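Local coordinates for hypothetical protein (Geobacillus stearothermophilus, PDB 1U84) that is of unknown function and belongs to an uncharacterised domain family, folding as a small, single-chain, all-helical domain, at residues G18-F23 with P69-L74; R48-R53 with R77-K82; S56-E59 with P65-F68. All coordinates share one frame; numbering follows the deposited sequence.

Contact 1: residues G18-F23 with P69-L74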
loop_
_atom_site.group_PDB
_atom_site.type_symbol
_atom_site.label_atom_id
_atom_site.label_comp_id
_atom_site.label_asym_id
_atom_site.label_seq_id
_atom_site.Cartn_x
_atom_site.Cartn_y
_atom_site.Cartn_z
ATOM N N GLY A 18 -3.421 3.631 4.647
ATOM C CA GLY A 18 -4.626 3.516 5.509
ATOM C C GLY A 18 -5.815 4.155 4.810
ATOM O O GLY A 18 -6.941 3.581 4.751
ATOM N N ALA A 19 -5.562 5.341 4.254
ATOM C CA ALA A 19 -6.627 6.114 3.596
ATOM C C ALA A 19 -7.239 5.440 2.380
ATOM O O ALA A 19 -8.419 5.702 2.039
ATOM C CB ALA A 19 -6.149 7.511 3.251
ATOM N N TRP A 20 -6.479 4.561 1.732
ATOM C CA TRP A 20 -6.975 3.742 0.623
ATOM C C TRP A 20 -8.328 3.084 0.970
ATOM O O TRP A 20 -9.275 3.105 0.164
ATOM C CB TRP A 20 -5.941 2.674 0.279
ATOM C CG TRP A 20 -6.155 1.966 -1.012
ATOM C CD1 TRP A 20 -6.484 2.518 -2.236
ATOM C CD2 TRP A 20 -5.975 0.585 -1.230
ATOM N NE1 TRP A 20 -6.539 1.542 -3.192
ATOM C CE2 TRP A 20 -6.204 0.338 -2.608
ATOM C CE3 TRP A 20 -5.599 -0.489 -0.397
ATOM C CZ2 TRP A 20 -6.115 -0.941 -3.151
ATOM C CZ3 TRP A 20 -5.505 -1.762 -0.944
ATOM C CH2 TRP A 20 -5.750 -1.976 -2.318
ATOM N N ASP A 21 -8.410 2.552 2.192
ATOM C CA ASP A 21 -9.676 2.068 2.781
ATOM C C ASP A 21 -10.578 1.337 1.759
ATOM O O ASP A 21 -11.731 1.756 1.495
ATOM C CB ASP A 21 -10.415 3.216 3.498
ATOM C CG ASP A 21 -11.582 2.721 4.358
ATOM O OD1 ASP A 21 -11.730 1.486 4.542
ATOM O OD2 ASP A 21 -12.359 3.582 4.841
ATOM N N PRO A 22 -10.090 0.233 1.183
ATOM C CA PRO A 22 -10.820 -0.484 0.131
ATOM C C PRO A 22 -12.136 -1.091 0.582
ATOM O O PRO A 22 -12.996 -1.344 -0.253
ATOM C CB PRO A 22 -9.867 -1.605 -0.261
ATOM C CG PRO A 22 -8.997 -1.789 0.962
ATOM C CD PRO A 22 -8.782 -0.408 1.455
ATOM N N PHE A 23 -12.312 -1.285 1.888
ATOM C CA PHE A 23 -13.546 -1.939 2.351
ATOM C C PHE A 23 -14.436 -1.021 3.199
ATOM O O PHE A 23 -15.385 -1.482 3.845
ATOM C CB PHE A 23 -13.193 -3.245 3.069
ATOM C CG PHE A 23 -12.507 -4.239 2.180
ATOM C CD1 PHE A 23 -13.120 -4.668 0.999
ATOM C CD2 PHE A 23 -11.234 -4.714 2.493
ATOM C CE1 PHE A 23 -12.479 -5.595 0.149
ATOM C CE2 PHE A 23 -10.576 -5.629 1.646
ATOM C CZ PHE A 23 -11.203 -6.050 0.467
ATOM N N PRO A 69 -6.104 -4.179 -10.813
ATOM C CA PRO A 69 -5.922 -2.768 -11.227
ATOM C C PRO A 69 -6.149 -1.747 -10.097
ATOM O O PRO A 69 -5.546 -0.686 -10.117
ATOM C CB PRO A 69 -6.941 -2.589 -12.349
ATOM C CG PRO A 69 -7.164 -4.049 -12.892
ATOM C CD PRO A 69 -7.133 -4.868 -11.620
ATOM N N HIS A 70 -7.007 -2.072 -9.128
ATOM C CA HIS A 70 -7.165 -1.214 -7.941
ATOM C C HIS A 70 -5.840 -1.198 -7.133
ATOM O O HIS A 70 -5.393 -0.131 -6.737
ATOM C CB HIS A 70 -8.341 -1.684 -7.065
ATOM C CG HIS A 70 -8.864 -0.621 -6.159
ATOM N ND1 HIS A 70 -9.541 0.480 -6.632
ATOM C CD2 HIS A 70 -8.840 -0.501 -4.812
ATOM C CE1 HIS A 70 -9.899 1.242 -5.617
ATOM N NE2 HIS A 70 -9.471 0.680 -4.504
ATOM N N CYS A 71 -5.271 -2.379 -6.865
ATOM C CA CYS A 71 -3.927 -2.491 -6.249
ATOM C C CYS A 71 -2.873 -1.700 -7.034
ATOM O O CYS A 71 -2.036 -1.023 -6.435
ATOM C CB CYS A 71 -3.519 -3.941 -6.127
ATOM S SG CYS A 71 -4.690 -4.874 -5.062
ATOM N N LEU A 72 -2.913 -1.797 -8.365
ATOM C CA LEU A 72 -1.905 -1.129 -9.197
ATOM C C LEU A 72 -1.945 0.400 -9.085
ATOM O O LEU A 72 -0.882 1.016 -9.041
ATOM C CB LEU A 72 -2.033 -1.587 -10.660
ATOM C CG LEU A 72 -0.973 -1.110 -11.633
ATOM C CD1 LEU A 72 0.412 -1.598 -11.244
ATOM C CD2 LEU A 72 -1.369 -1.628 -13.003
ATOM N N LYS A 73 -3.140 1.016 -9.023
ATOM C CA LYS A 73 -3.223 2.464 -8.828
ATOM C C LYS A 73 -2.565 2.860 -7.519
ATOM O O LYS A 73 -1.782 3.814 -7.466
ATOM C CB LYS A 73 -4.665 2.989 -8.890
ATOM C CG LYS A 73 -5.187 3.156 -10.292
ATOM C CD LYS A 73 -6.652 3.614 -10.240
ATOM C CE LYS A 73 -7.284 3.547 -11.635
ATOM N NZ LYS A 73 -8.680 4.100 -11.556
ATOM N N LEU A 74 -2.853 2.114 -6.455
ATOM C CA LEU A 74 -2.232 2.422 -5.193
ATOM C C LEU A 74 -0.714 2.282 -5.301
ATOM O O LEU A 74 0.015 3.157 -4.869
ATOM C CB LEU A 74 -2.800 1.560 -4.058
ATOM C CG LEU A 74 -2.056 1.806 -2.735
ATOM C CD1 LEU A 74 -2.229 3.207 -2.182
ATOM C CD2 LEU A 74 -2.501 0.789 -1.701
HETATM O O HOH W 1 -6.709 2.321 -5.834
HETATM O O HOH W 2 -10.184 2.008 -2.300
#

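Contact 2: residues R48-R53 with R77-K82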
loop_
_atom_site.group_PDB
_atom_site.type_symbol
_atom_site.label_atom_id
_atom_site.label_comp_id
_atom_site.label_asym_id
_atom_site.label_seq_id
_atom_site.Cartn_x
_atom_site.Cartn_y
_atom_site.Cartn_z
ATOM N N ARG A 48 4.046 -3.009 -10.796
ATOM C CA ARG A 48 3.427 -4.355 -10.901
ATOM C C ARG A 48 3.776 -5.265 -9.734
ATOM O O ARG A 48 2.914 -5.959 -9.188
ATOM C CB ARG A 48 3.785 -5.063 -12.233
ATOM C CG ARG A 48 3.089 -4.510 -13.461
ATOM C CD ARG A 48 3.715 -5.063 -14.772
ATOM N NE ARG A 48 3.249 -4.300 -15.944
ATOM C CZ ARG A 48 2.739 -4.846 -17.042
ATOM N NH1 ARG A 48 2.661 -6.163 -17.120
ATOM N NH2 ARG A 48 2.345 -4.071 -18.063
ATOM N N THR A 49 5.060 -5.276 -9.385
ATOM C CA THR A 49 5.581 -6.087 -8.300
ATOM C C THR A 49 4.914 -5.658 -6.986
ATOM O O THR A 49 4.415 -6.491 -6.233
ATOM C CB THR A 49 7.117 -5.971 -8.201
ATOM O OG1 THR A 49 7.709 -6.420 -9.446
ATOM C CG2 THR A 49 7.633 -6.826 -7.065
ATOM N N LEU A 50 4.890 -4.349 -6.743
ATOM C CA LEU A 50 4.293 -3.827 -5.508
ATOM C C LEU A 50 2.799 -4.122 -5.452
ATOM O O LEU A 50 2.276 -4.478 -4.388
ATOM C CB LEU A 50 4.559 -2.325 -5.352
ATOM C CG LEU A 50 3.952 -1.630 -4.125
ATOM C CD1 LEU A 50 4.365 -2.309 -2.830
ATOM C CD2 LEU A 50 4.322 -0.125 -4.128
ATOM N N ALA A 51 2.126 -3.957 -6.590
ATOM C CA ALA A 51 0.678 -4.184 -6.651
ATOM C C ALA A 51 0.357 -5.630 -6.272
ATOM O O ALA A 51 -0.637 -5.905 -5.567
ATOM C CB ALA A 51 0.128 -3.862 -8.042
ATOM N N ALA A 52 1.178 -6.582 -6.741
ATOM C CA ALA A 52 0.947 -7.983 -6.407
ATOM C C ALA A 52 1.147 -8.235 -4.900
ATOM O O ALA A 52 0.379 -8.976 -4.298
ATOM C CB ALA A 52 1.827 -8.878 -7.239
ATOM N N ARG A 53 2.128 -7.555 -4.287
ATOM C CA ARG A 53 2.298 -7.665 -2.830
ATOM C C ARG A 53 1.074 -7.104 -2.082
ATOM O O ARG A 53 0.565 -7.736 -1.145
ATOM C CB ARG A 53 3.587 -6.995 -2.320
ATOM C CG ARG A 53 4.897 -7.716 -2.697
ATOM C CD ARG A 53 5.089 -9.066 -1.936
ATOM N NE ARG A 53 5.060 -8.860 -0.489
ATOM C CZ ARG A 53 4.162 -9.402 0.331
ATOM N NH1 ARG A 53 4.200 -9.138 1.625
ATOM N NH2 ARG A 53 3.229 -10.230 -0.136
ATOM N N ARG A 77 0.843 5.207 -6.977
ATOM C CA ARG A 77 0.822 6.417 -6.140
ATOM C C ARG A 77 1.928 6.382 -5.081
ATOM O O ARG A 77 2.646 7.377 -4.849
ATOM C CB ARG A 77 -0.537 6.634 -5.486
ATOM C CG ARG A 77 -1.744 6.824 -6.432
ATOM C CD ARG A 77 -1.478 7.809 -7.590
ATOM N NE ARG A 77 -2.547 7.817 -8.600
ATOM C CZ ARG A 77 -2.838 6.804 -9.423
ATOM N NH1 ARG A 77 -2.171 5.670 -9.370
ATOM N NH2 ARG A 77 -3.823 6.931 -10.309
ATOM N N LEU A 78 2.116 5.209 -4.475
ATOM C CA LEU A 78 3.116 5.073 -3.428
ATOM C C LEU A 78 4.527 5.221 -3.983
ATOM O O LEU A 78 5.362 5.859 -3.382
ATOM C CB LEU A 78 3.001 3.716 -2.718
ATOM C CG LEU A 78 1.683 3.455 -1.970
ATOM C CD1 LEU A 78 1.714 2.036 -1.396
ATOM C CD2 LEU A 78 1.419 4.469 -0.824
ATOM N N LEU A 79 4.769 4.608 -5.130
ATOM C CA LEU A 79 6.095 4.700 -5.730
ATOM C C LEU A 79 6.360 6.105 -6.263
ATOM O O LEU A 79 7.516 6.562 -6.230
ATOM C CB LEU A 79 6.258 3.661 -6.849
ATOM C CG LEU A 79 6.395 2.223 -6.329
ATOM C CD1 LEU A 79 6.307 1.162 -7.440
ATOM C CD2 LEU A 79 7.673 2.032 -5.525
ATOM N N GLU A 80 5.305 6.799 -6.717
ATOM C CA GLU A 80 5.449 8.226 -7.110
ATOM C C GLU A 80 5.943 9.069 -5.948
ATOM O O GLU A 80 6.888 9.874 -6.102
ATOM C CB GLU A 80 4.140 8.811 -7.615
ATOM C CG GLU A 80 3.818 8.368 -9.002
ATOM C CD GLU A 80 2.409 8.718 -9.382
ATOM O OE1 GLU A 80 1.777 9.548 -8.663
ATOM O OE2 GLU A 80 1.942 8.158 -10.400
ATOM N N LEU A 81 5.362 8.851 -4.770
ATOM C CA LEU A 81 5.840 9.552 -3.572
ATOM C C LEU A 81 7.260 9.163 -3.175
ATOM O O LEU A 81 8.075 10.024 -2.877
ATOM C CB LEU A 81 4.885 9.354 -2.401
ATOM C CG LEU A 81 5.333 10.016 -1.091
ATOM C CD1 LEU A 81 5.610 11.502 -1.253
ATOM C CD2 LEU A 81 4.319 9.756 0.000
ATOM N N LYS A 82 7.552 7.864 -3.147
ATOM C CA LYS A 82 8.894 7.381 -2.857
ATOM C C LYS A 82 9.924 8.023 -3.811
ATOM O O LYS A 82 11.000 8.478 -3.384
ATOM C CB LYS A 82 8.934 5.844 -2.956
ATOM C CG LYS A 82 10.283 5.192 -2.606
ATOM C CD LYS A 82 10.324 3.811 -3.223
ATOM C CE LYS A 82 11.436 2.997 -2.629
ATOM N NZ LYS A 82 11.558 1.729 -3.390
#

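Contact 3: residues S56-E59 with P65-F68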
loop_
_atom_site.group_PDB
_atom_site.type_symbol
_atom_site.label_atom_id
_atom_site.label_comp_id
_atom_site.label_asym_id
_atom_site.label_seq_id
_atom_site.Cartn_x
_atom_site.Cartn_y
_atom_site.Cartn_z
ATOM N N SER A 56 -1.804 -9.525 -2.249
ATOM C CA SER A 56 -1.623 -10.679 -1.343
ATOM C C SER A 56 -1.842 -10.328 0.122
ATOM O O SER A 56 -2.499 -11.084 0.880
ATOM C CB SER A 56 -0.242 -11.314 -1.552
ATOM O OG SER A 56 -0.094 -11.726 -2.906
ATOM N N ILE A 57 -1.279 -9.183 0.523
ATOM C CA ILE A 57 -1.407 -8.667 1.897
ATOM C C ILE A 57 -2.892 -8.526 2.266
ATOM O O ILE A 57 -3.341 -8.965 3.345
ATOM C CB ILE A 57 -0.633 -7.303 2.060
ATOM C CG1 ILE A 57 0.885 -7.555 2.049
ATOM C CG2 ILE A 57 -1.092 -6.604 3.348
ATOM C CD1 ILE A 57 1.724 -6.333 1.788
ATOM N N TYR A 58 -3.661 -7.915 1.365
ATOM C CA TYR A 58 -5.064 -7.618 1.671
ATOM C C TYR A 58 -5.926 -8.850 1.494
ATOM O O TYR A 58 -6.905 -8.996 2.234
ATOM C CB TYR A 58 -5.591 -6.419 0.843
ATOM C CG TYR A 58 -5.222 -5.095 1.448
ATOM C CD1 TYR A 58 -3.901 -4.618 1.404
ATOM C CD2 TYR A 58 -6.184 -4.293 2.046
ATOM C CE1 TYR A 58 -3.557 -3.406 1.988
ATOM C CE2 TYR A 58 -5.854 -3.053 2.612
ATOM C CZ TYR A 58 -4.519 -2.615 2.580
ATOM O OH TYR A 58 -4.155 -1.407 3.159
ATOM N N GLU A 59 -5.555 -9.742 0.571
ATOM C CA GLU A 59 -6.298 -11.005 0.455
ATOM C C GLU A 59 -6.110 -11.856 1.730
ATOM O O GLU A 59 -7.070 -12.461 2.216
ATOM C CB GLU A 59 -5.901 -11.794 -0.777
ATOM C CG GLU A 59 -6.812 -12.993 -0.942
ATOM C CD GLU A 59 -6.552 -13.761 -2.206
ATOM O OE1 GLU A 59 -5.597 -13.413 -2.947
ATOM O OE2 GLU A 59 -7.312 -14.730 -2.456
ATOM N N PRO A 65 -10.044 -11.024 -2.609
ATOM C CA PRO A 65 -9.035 -10.473 -3.513
ATOM C C PRO A 65 -9.475 -9.113 -4.080
ATOM O O PRO A 65 -10.531 -9.018 -4.732
ATOM C CB PRO A 65 -8.951 -11.539 -4.615
ATOM C CG PRO A 65 -10.378 -12.051 -4.706
ATOM C CD PRO A 65 -10.928 -11.999 -3.282
ATOM N N ILE A 66 -8.710 -8.066 -3.799
ATOM C CA ILE A 66 -8.983 -6.759 -4.364
ATOM C C ILE A 66 -8.535 -6.854 -5.826
ATOM O O ILE A 66 -7.450 -7.377 -6.108
ATOM C CB ILE A 66 -8.237 -5.617 -3.617
ATOM C CG1 ILE A 66 -8.724 -5.520 -2.166
ATOM C CG2 ILE A 66 -8.381 -4.308 -4.348
ATOM C CD1 ILE A 66 -8.048 -4.465 -1.311
ATOM N N PRO A 67 -9.364 -6.372 -6.753
ATOM C CA PRO A 67 -8.975 -6.388 -8.173
ATOM C C PRO A 67 -7.565 -5.831 -8.373
ATOM O O PRO A 67 -7.238 -4.765 -7.837
ATOM C CB PRO A 67 -9.988 -5.467 -8.806
ATOM C CG PRO A 67 -11.223 -5.731 -7.988
ATOM C CD PRO A 67 -10.689 -5.761 -6.573
ATOM N N PHE A 68 -6.766 -6.551 -9.153
ATOM C CA PHE A 68 -5.404 -6.126 -9.433
ATOM C C PHE A 68 -5.290 -4.653 -9.850
ATOM O O PHE A 68 -4.404 -3.951 -9.345
ATOM C CB PHE A 68 -4.701 -7.051 -10.446
ATOM C CG PHE A 68 -3.227 -6.763 -10.595
ATOM C CD1 PHE A 68 -2.315 -7.351 -9.740
ATOM C CD2 PHE A 68 -2.774 -5.862 -11.576
ATOM C CE1 PHE A 68 -0.941 -7.081 -9.861
ATOM C CE2 PHE A 68 -1.418 -5.583 -11.700
ATOM C CZ PHE A 68 -0.505 -6.198 -10.836
#

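Contact 1: residues G18-F23 with P69-L74
Trp20 meets Leu74, Cys71 and His70 of helix 68-85, and its indole takes part in every close contact here. The apolar packing starts on one face of the indole, where Leu74 CD2 sits 3.7 Å from the centroid of the Trp20 six-membered ring and 19° off its normal, a CH-pi contact. Pro22 CG lies over the opposite face, toward the rim, so the ring is sandwiched between a leucine methyl and a proline. At the edge, Cys71 SG comes within 4.1 Å of Trp20 CH2, a sulfur-aromatic contact. The aromatic pairing is looser: the Trp20 five-membered ring and the His70 imidazole are tilted by 22°, with centroids 4.8 Å apart, but are offset, with little ring-on-ring overlap. The closest approach of the two side chains is at the benzo ring, Trp20 CZ2 to His70 CD2, 3.2 Å. The polar part is carried by two waters. Water 1 lies in the indole plane, accepts from Trp20 NE1 at 2.8 Å and donates to His70 O at 2.9 Å, while resting above the centre of the imidazole. Water 2 donates to Trp20 O at 2.8 Å and, in the imidazole plane, pairs with His70 NE2 at 2.7 Å. Trp20 CG is anti to the backbone N (chi1 -167°), which carries the indole across to helix 68-85. A leucine here would probably leave water 1 without its indole donor and Leu74 CD2 without an aromatic face. The chemistry is therefore mixed: the indole packs on Leu74 and Pro22 over its faces and on Cys71 at its edge, while its N-H joins a hydrated border beside exposed His70.

Contact 2: residues R48-R53 with R77-K82
Leu50 and Leu79 reach toward each other tip to tip from consecutive helices, 47-62 and 68-85. The touching branch on the first side is Leu50 CD2, which approaches the fork of the other leucine: it is 3.8 Å from Leu79 CG and 4.1 Å from Leu79 CD1. The second methyl, Leu50 CD1, is turned elsewhere, 6.1 Å from Leu79 CG. The torsions account for this meeting. Leu50 CG stands anti to its backbone N (chi1 178°), whereas Leu79 CG is anti to its carbonyl carbon (chi1 -73°), and both side chains leave their backbones toward the facing helix. Leu78 approaches the same methyl less closely and nearer its own backbone, with Leu78 CB 4.3 Å from Leu50 CD2. One methyl is thus received by two neighbouring leucines, and the interaction is wholly van der Waals. The backbones remain well separated, with Leu50 CA and Leu79 CA 8.7 Å apart, and the two segments bury only 124 Å² in all. All three leucines are nevertheless buried; for Leu50 and Leu78 other helices complete the surroundings: Leu50 also packs on Ala40 and Val41 of helix 31-41, and Leu78 on Val37 of that helix and Leu13 of helix 8-20. Farther along helix 68-85, the buried Lys82 is held through NZ by a salt bridge to Glu45 and a hydrogen bond to Val41 O. This is interhelical packing in the hydrophobic core of a four-helix, all-helical domain: leucines of helices 47-62 and 68-85 meet, with side chains of helices 8-20 and 31-41 around them.

Contact 3: residues S56-E59 with P65-F68
The Tyr58 ring meets Ile66 obliquely, while the carboxylate of Glu59 offers a face to Pro65. Ile66 CD1 lies 3.8 Å from Tyr58 CD2 and also 3.8 Å from Tyr58 CB, so the methyl fits where the ring joins its stem, and the phenol end extends away toward other partners. Ile66 places it there by an extended outer chain: CG1 is anti to the carbonyl carbon (chi1 -63°), and CD1 continues outward (chi2 178°). Elsewhere on the tyrosine, Trp20 of helix 8-20 packs edge-to-face with the ring. For the second flat group, Pro65 CB stands almost on the normal through Glu59 CD, 4.1 Å away, and is 4.2 Å from both OE1 and OE2 of Glu59. These nearly equal distances show a proline methylene resting over a carboxylate face, a packing contact without polar pairing. The backbones come close at this point, with Glu59 CA and Pro65 CA 4.8 Å apart. Farther along, Gln55 NE2 is hydrogen-bonded to Ile66 O, tying the loop's backbone to helix 47-62, and Pro67 occupies the N-cap position of the helix that follows. The arrangement is a helix-loop-helix connection folding back on the helix it has just left: Ile66 is buried, Pro65 packs at the exposed border, and helix 68-85 starts right after Pro67.

Contacts 1 and 2 share helix 68-85 and lie about 11 Å apart between centres; Leu72 CA and Ala51 CB bridge them at 3.6 Å. Contact 3 is nearer to contact 1, about 9 Å between centres, and the two merge into one apolar cluster where Ile66 CD1 comes within 3.5 Å of Trp20 CH2. Contacts 2 and 3, about 14 Å apart between centres, both use helix 47-62 and meet where Phe68 CZ lies 3.7 Å from Ala51 CB. Along the chain, contact 3 is nested inside the loops closed by the other two. A bound 1,2-ethanediol, probably from the crystallisation liquor, lies about 4 Å from the side chain of Leu74 and about 6 Å from that of Leu78.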